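CghA (Chaetomium globosum, PDB 6KBC) belongs to a fungal family of almost entirely beta proteins with two calycin-like domains, and holds the ligand WK1 in a pocket. Local coordinates at residues 113-118 against 134-139; 142-147 against 158-163; 187-192 against 221-226. All blocks are in the same frame, centred on the assembly; numbering follows the deposited sequence.

Overall arrangement
The three contacts follow one another along the chain, contact 1 (113-118 with 134-139), contact 2 (142-147 with 158-163) and contact 3 (187-192 with 221-226), all within the N-terminal calycin-like domain. They belong to antiparallel strands that lie side by side in the order 113-119, 132-137, 143-150, 154-162, 181-200 and 223-231. Centres of contacts 1 and 2 lie about 10 Å apart, probably hydrogen-bonded through Asp136 N and Thr145 O; those of contacts 2 and 3 lie about 8 Å apart, probably hydrogen-bonded through Arg161 N and Asn191 O. Contacts 1 and 3, about 16 Å apart between centres, do not touch. Together they trace a curved wall of neighbouring strands, consistent with a calycin barrel.

Contact 1 (113-118 against 134-139); sequences HVAGVW and SFDVAA
Phe135 lays its ring across the neighbouring strand so that one face covers the backbone of Gly116: Gly116 CA stands 3.8 Å from the ring centroid, only 13° off the normal, a CH-pi contact. With CG between backbone N and carbonyl carbon (chi1 59°), the ring folds toward strand 113-118. It meets two more side chains. Val114, pointing the same way, brings CG1 to the edge at 4.1 Å from Phe135 CE1, while the Trp118 six-membered ring approaches obliquely, planes 38° apart, with Trp118 CZ3 3.3 Å from Phe135 CE2. Trp49, Phe51 and Phe66 complete this aromatic group, and Trp118 NE1 is held by Phe67 O.

Beyond Ala115, on the other side of the sheet from Phe135, His113 and Asp136 cross at about a right angle. Asp136 OD2 lies at the edge of the imidazole, 2.5 Å from His113 NE2, a very short hydrogen bond whose exact length is doubtful. His113 ND1 makes a weak bond to Asp105. Four backbone bonds join Val114 to Val137 and Gly116 to Phe135, with Val137 N 2.8 Å from Val114 O.

The two sheet faces thus differ chemically: one is aromatic and aliphatic, and buried; the other is partly exposed and sets His113 between two carboxylates, which, if both are charged, may favour its protonated form, though one bond is of doubtful length and the other weak.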
# COMPACT_ATOMS: atom_id res chain seq x y z
N HIS A 113 -3.47 -1.66 21.57
CA HIS A 113 -4.11 -2.66 20.73
C HIS A 113 -5.26 -2.02 19.96
O HIS A 113 -6.19 -1.48 20.57
CB HIS A 113 -4.61 -3.82 21.60
CG HIS A 113 -5.52 -4.77 20.88
ND1 HIS A 113 -6.88 -4.57 20.80
CD2 HIS A 113 -5.26 -5.91 20.21
CE1 HIS A 113 -7.42 -5.56 20.11
NE2 HIS A 113 -6.46 -6.38 19.74
N VAL A 114 -5.18 -2.05 18.63
CA VAL A 114 -6.12 -1.36 17.76
C VAL A 114 -7.05 -2.37 17.10
O VAL A 114 -6.61 -3.43 16.65
CB VAL A 114 -5.38 -0.52 16.69
CG1 VAL A 114 -6.37 0.03 15.68
CG2 VAL A 114 -4.60 0.59 17.33
N ALA A 115 -8.33 -2.02 17.03
CA ALA A 115 -9.31 -2.81 16.31
C ALA A 115 -10.15 -1.88 15.46
O ALA A 115 -10.65 -0.87 15.94
CB ALA A 115 -10.22 -3.59 17.27
N GLY A 116 -10.30 -2.23 14.19
CA GLY A 116 -11.11 -1.45 13.27
C GLY A 116 -12.24 -2.32 12.75
O GLY A 116 -12.05 -3.51 12.50
N VAL A 117 -13.42 -1.72 12.63
CA VAL A 117 -14.58 -2.44 12.12
C VAL A 117 -15.36 -1.56 11.16
O VAL A 117 -15.95 -0.54 11.55
CB VAL A 117 -15.50 -2.95 13.26
CG1 VAL A 117 -16.54 -3.90 12.70
CG2 VAL A 117 -14.69 -3.65 14.35
N TRP A 118 -15.27 -1.91 9.89
CA TRP A 118 -16.17 -1.54 8.80
C TRP A 118 -17.33 -2.51 8.76
O TRP A 118 -17.15 -3.69 8.42
CB TRP A 118 -15.34 -1.53 7.51
CG TRP A 118 -14.45 -0.31 7.24
CD1 TRP A 118 -14.73 0.68 6.35
CD2 TRP A 118 -13.45 0.24 8.11
NE1 TRP A 118 -13.80 1.68 6.42
CE2 TRP A 118 -13.02 1.46 7.53
CE3 TRP A 118 -12.81 -0.21 9.26
CZ2 TRP A 118 -11.99 2.22 8.06
CZ3 TRP A 118 -11.78 0.56 9.80
CH2 TRP A 118 -11.38 1.76 9.19
N SER A 134 -13.05 -6.37 9.38
CA SER A 134 -12.43 -5.87 10.59
C SER A 134 -10.94 -6.16 10.55
O SER A 134 -10.50 -7.14 9.95
CB SER A 134 -13.07 -6.51 11.83
OG SER A 134 -12.62 -7.84 11.99
N PHE A 135 -10.18 -5.30 11.21
CA PHE A 135 -8.77 -5.57 11.42
C PHE A 135 -8.42 -5.39 12.88
O PHE A 135 -9.09 -4.66 13.62
CB PHE A 135 -7.86 -4.69 10.52
CG PHE A 135 -8.03 -3.20 10.72
CD1 PHE A 135 -7.34 -2.53 11.73
CD2 PHE A 135 -8.81 -2.46 9.86
CE1 PHE A 135 -7.47 -1.15 11.89
CE2 PHE A 135 -8.94 -1.08 10.00
CZ PHE A 135 -8.27 -0.43 11.03
N ASP A 136 -7.36 -6.07 13.29
CA ASP A 136 -6.89 -6.06 14.66
C ASP A 136 -5.38 -6.05 14.63
O ASP A 136 -4.77 -6.89 13.96
CB ASP A 136 -7.42 -7.29 15.40
CG ASP A 136 -7.50 -7.09 16.89
OD1 ASP A 136 -8.45 -6.41 17.36
OD2 ASP A 136 -6.62 -7.65 17.60
N VAL A 137 -4.76 -5.12 15.34
CA VAL A 137 -3.31 -5.03 15.37
C VAL A 137 -2.84 -5.00 16.82
O VAL A 137 -3.34 -4.20 17.62
CB VAL A 137 -2.79 -3.78 14.63
CG1 VAL A 137 -1.30 -3.79 14.62
CG2 VAL A 137 -3.34 -3.75 13.19
N ALA A 138 -1.87 -5.86 17.14
CA ALA A 138 -1.28 -5.89 18.47
C ALA A 138 -0.68 -4.53 18.82
O ALA A 138 -0.25 -3.77 17.95
CB ALA A 138 -0.20 -6.97 18.55
N ALA A 139 -0.67 -4.22 20.12
CA ALA A 139 -0.08 -2.97 20.58
C ALA A 139 1.41 -2.90 20.25
O ALA A 139 1.93 -1.82 19.98
CB ALA A 139 -0.28 -2.80 22.09

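Contact 2 (142-147 against 158-163); sequences STTTVV and LTHRSL
His160 and Thr144 cross obliquely on the buried side of a hairpin, and the imidazole can be followed atom by atom past the threonine hydroxyl. Its CB starts 3.2 Å from Thr144 OG1, and His160 CG follows at 3.3 Å from the same oxygen. Because CG is anti to the carbonyl carbon (chi1 -68°), the ring stays near that oxygen, and His160 ND1 comes to 2.8 Å from Thr144 OG1. The hydrogen bond there is weak, bent to 115° at the hydrogen. Thr144 CG2 lies at the ring edge, in its plane, whereas Leu158 CD2, two residues back on the same strand, lies over one face, offset toward the rim. Farther out, His160 CE1 packs 3.2 Å from Gly225 O, and NE2 at the tip is hydrogen-bonded to Asp52 O. The bond from NE2 to Asp52 O, with the weak one from ND1, probably fixes the turn of the ring.

Backbone bonds tie the same pair loosely, with His160 N 3.2 Å from Thr144 O. The Val146 and Leu158 pair is tighter: Val146 N reaches Leu158 O at 2.8 Å. On the opposite face Thr143 and Arg161 run side by side, Thr143 CG2 resting 3.8 Å from Arg161 CD.

The hairpin of strands 143-150 and 154-162 is flanked by strand 132-137 beside its first arm and strand 181-200 beside its second. On the buried face Phe51 of strand 46-54 touches Thr144, Val146 and His160, while from strand 60-69 Phe66 meets Val146 and Phe62 meets Leu158.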
# COMPACT_ATOMS: atom_id res chain seq x y z
N SER A 142 3.19 -6.70 16.64
CA SER A 142 3.80 -7.98 16.32
C SER A 142 2.91 -8.82 15.42
O SER A 142 3.41 -9.71 14.72
CB SER A 142 4.11 -8.74 17.61
OG SER A 142 2.90 -8.97 18.30
N THR A 143 1.60 -8.57 15.43
CA THR A 143 0.66 -9.42 14.71
C THR A 143 -0.52 -8.57 14.27
O THR A 143 -0.82 -7.53 14.86
CB THR A 143 0.11 -10.58 15.58
OG1 THR A 143 -0.82 -10.04 16.52
CG2 THR A 143 1.21 -11.31 16.33
N THR A 144 -1.19 -9.04 13.22
CA THR A 144 -2.45 -8.48 12.78
C THR A 144 -3.41 -9.61 12.50
O THR A 144 -3.01 -10.75 12.23
CB THR A 144 -2.35 -7.64 11.48
OG1 THR A 144 -2.26 -8.52 10.36
CG2 THR A 144 -1.16 -6.75 11.50
N THR A 145 -4.69 -9.28 12.53
CA THR A 145 -5.73 -10.17 12.05
C THR A 145 -6.75 -9.35 11.30
O THR A 145 -7.20 -8.31 11.79
CB THR A 145 -6.40 -10.92 13.22
OG1 THR A 145 -5.39 -11.65 13.93
CG2 THR A 145 -7.43 -11.90 12.69
N VAL A 146 -7.10 -9.80 10.10
CA VAL A 146 -8.13 -9.19 9.29
C VAL A 146 -9.18 -10.25 9.04
O VAL A 146 -8.85 -11.37 8.64
CB VAL A 146 -7.56 -8.66 7.97
CG1 VAL A 146 -8.65 -8.01 7.16
CG2 VAL A 146 -6.42 -7.70 8.26
N VAL A 147 -10.44 -9.92 9.30
CA VAL A 147 -11.52 -10.89 9.21
C VAL A 147 -12.64 -10.32 8.37
O VAL A 147 -13.10 -9.20 8.61
CB VAL A 147 -12.04 -11.30 10.60
CG1 VAL A 147 -13.16 -12.31 10.45
CG2 VAL A 147 -10.91 -11.86 11.44
N LEU A 158 -7.10 -13.07 7.24
CA LEU A 158 -5.72 -12.80 6.92
C LEU A 158 -5.01 -12.53 8.23
O LEU A 158 -5.56 -11.85 9.10
CB LEU A 158 -5.58 -11.57 6.01
CG LEU A 158 -4.17 -11.24 5.52
CD1 LEU A 158 -4.19 -10.61 4.14
CD2 LEU A 158 -3.53 -10.28 6.53
N THR A 159 -3.78 -13.00 8.35
CA THR A 159 -3.00 -12.67 9.54
C THR A 159 -1.58 -12.36 9.14
O THR A 159 -1.06 -12.88 8.15
CB THR A 159 -2.99 -13.79 10.60
OG1 THR A 159 -2.12 -14.85 10.17
CG2 THR A 159 -4.39 -14.34 10.84
N HIS A 160 -0.96 -11.49 9.93
CA HIS A 160 0.44 -11.15 9.81
C HIS A 160 1.16 -11.53 11.09
O HIS A 160 0.64 -11.31 12.18
CB HIS A 160 0.64 -9.65 9.58
CG HIS A 160 0.15 -9.15 8.26
ND1 HIS A 160 -0.64 -8.03 8.12
CD2 HIS A 160 0.41 -9.58 7.00
CE1 HIS A 160 -0.88 -7.80 6.84
NE2 HIS A 160 -0.26 -8.73 6.14
N ARG A 161 2.37 -12.04 10.94
CA ARG A 161 3.31 -12.24 12.05
C ARG A 161 4.51 -11.39 11.66
O ARG A 161 5.28 -11.79 10.78
CB ARG A 161 3.70 -13.71 12.19
CG ARG A 161 2.57 -14.58 12.66
CD ARG A 161 1.62 -13.83 13.57
NE ARG A 161 0.41 -14.60 13.87
CZ ARG A 161 0.19 -15.28 14.99
NH1 ARG A 161 1.14 -15.35 15.91
NH2 ARG A 161 -0.97 -15.92 15.17
N SER A 162 4.68 -10.25 12.32
CA SER A 162 5.73 -9.33 11.91
C SER A 162 7.09 -9.98 12.01
O SER A 162 7.38 -10.71 12.96
CB SER A 162 5.71 -8.06 12.76
OG SER A 162 6.77 -7.20 12.38
N LEU A 163 7.94 -9.73 11.01
CA LEU A 163 9.31 -10.19 11.12
C LEU A 163 10.18 -9.22 11.91
O LEU A 163 11.38 -9.47 12.06
CB LEU A 163 9.89 -10.43 9.72
CG LEU A 163 9.11 -11.50 8.93
CD1 LEU A 163 9.88 -11.97 7.71
CD2 LEU A 163 8.75 -12.70 9.83

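Contact 3 (187-192 against 221-226); sequences IAMANA and GAFGGM
The Phe223 ring meets the bent end of Met189 obliquely; in the ring plane, at its edge, lies Gly221 O. Met189 starts out pointing from the partner strand, but a bend at chi2 (55°) turns its thioether back, placing SD 5.0 Å from the ring centroid as a Met-aromatic contact. Its methyl CE packs 3.5 Å from Phe223 CB.

Between the Ile187-Met226 and Ala190-Gly224 pairs the register slips by one residue, a beta bulge at the corner formed by Ile187 and Ala188. Before it, Met226 N reaches Ile187 O at 2.9 Å, with Ile187 CB 4.0 Å from Met226 CB. Beyond it, Ala190 N makes a weak, bent bond to Gly224 O. Farther on, Ala192 N donates to Ala222 O at 2.8 Å, and one water joins Ala192 O to Ala222 N, 2.8 Å from each.

Strand 181-200 lies between strands 154-162 and 223-231, and Ala190 and Ala192 touch His160. Strand 46-54 follows on the far side of 223-231, where Asp52 binds Gly225 N and Met226 packs on Trp49 and Phe51.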
# COMPACT_ATOMS: atom_id res chain seq x y z
N ILE A 187 3.95 -2.18 9.79
CA ILE A 187 4.64 -3.46 9.71
C ILE A 187 5.20 -3.61 8.30
O ILE A 187 4.45 -3.81 7.34
CB ILE A 187 3.74 -4.65 10.06
CG1 ILE A 187 3.16 -4.47 11.46
CG2 ILE A 187 4.55 -5.92 9.97
CD1 ILE A 187 2.01 -5.40 11.76
N ALA A 188 6.53 -3.53 8.19
CA ALA A 188 7.20 -3.54 6.90
C ALA A 188 7.11 -4.91 6.25
O ALA A 188 6.93 -5.01 5.03
CB ALA A 188 8.66 -3.12 7.08
N MET A 189 7.25 -5.98 7.05
CA MET A 189 7.36 -7.32 6.50
C MET A 189 6.82 -8.31 7.53
O MET A 189 7.19 -8.26 8.71
CB MET A 189 8.82 -7.66 6.18
CG MET A 189 9.04 -9.02 5.55
SD MET A 189 8.05 -9.30 4.07
CE MET A 189 9.03 -10.68 3.45
N ALA A 190 5.96 -9.22 7.08
CA ALA A 190 5.36 -10.19 7.97
C ALA A 190 5.21 -11.53 7.26
O ALA A 190 5.01 -11.57 6.04
CB ALA A 190 3.98 -9.72 8.45
N ASN A 191 5.34 -12.62 8.02
CA ASN A 191 4.76 -13.88 7.56
C ASN A 191 3.26 -13.71 7.48
O ASN A 191 2.63 -13.24 8.43
CB ASN A 191 5.07 -15.04 8.52
CG ASN A 191 6.52 -15.42 8.52
OD1 ASN A 191 7.10 -15.65 9.58
ND2 ASN A 191 7.12 -15.46 7.34
N ALA A 192 2.69 -14.08 6.35
CA ALA A 192 1.27 -13.88 6.13
C ALA A 192 0.59 -15.24 6.03
O ALA A 192 1.15 -16.19 5.49
CB ALA A 192 1.02 -13.06 4.87
N GLY A 221 5.78 -19.45 3.44
CA GLY A 221 6.58 -18.33 2.99
C GLY A 221 5.79 -17.18 2.42
O GLY A 221 6.37 -16.28 1.80
N ALA A 222 4.47 -17.17 2.61
CA ALA A 222 3.67 -16.05 2.14
C ALA A 222 3.96 -14.83 3.01
O ALA A 222 4.21 -14.95 4.21
CB ALA A 222 2.18 -16.39 2.18
N PHE A 223 3.96 -13.66 2.39
CA PHE A 223 4.43 -12.47 3.07
C PHE A 223 3.52 -11.29 2.74
O PHE A 223 2.76 -11.30 1.76
CB PHE A 223 5.89 -12.15 2.69
CG PHE A 223 6.07 -11.72 1.24
CD1 PHE A 223 6.24 -12.67 0.24
CD2 PHE A 223 6.06 -10.38 0.90
CE1 PHE A 223 6.40 -12.29 -1.09
CE2 PHE A 223 6.23 -9.98 -0.44
CZ PHE A 223 6.39 -10.93 -1.44
N GLY A 224 3.63 -10.27 3.57
CA GLY A 224 2.82 -9.09 3.36
C GLY A 224 3.20 -8.06 4.40
O GLY A 224 4.14 -8.24 5.17
N GLY A 225 2.45 -6.98 4.41
CA GLY A 225 2.73 -5.92 5.37
C GLY A 225 1.49 -5.14 5.70
O GLY A 225 0.44 -5.42 5.13
N MET A 226 1.64 -4.19 6.60
CA MET A 226 0.55 -3.31 7.00
C MET A 226 1.02 -1.88 6.71
O MET A 226 2.08 -1.53 7.14
CB MET A 226 0.21 -3.48 8.47
CG MET A 226 -1.09 -2.86 8.84
SD MET A 226 -0.86 -1.17 9.27
CE MET A 226 -2.50 -0.51 9.01
O HOH W 1 3.07 -18.13 4.88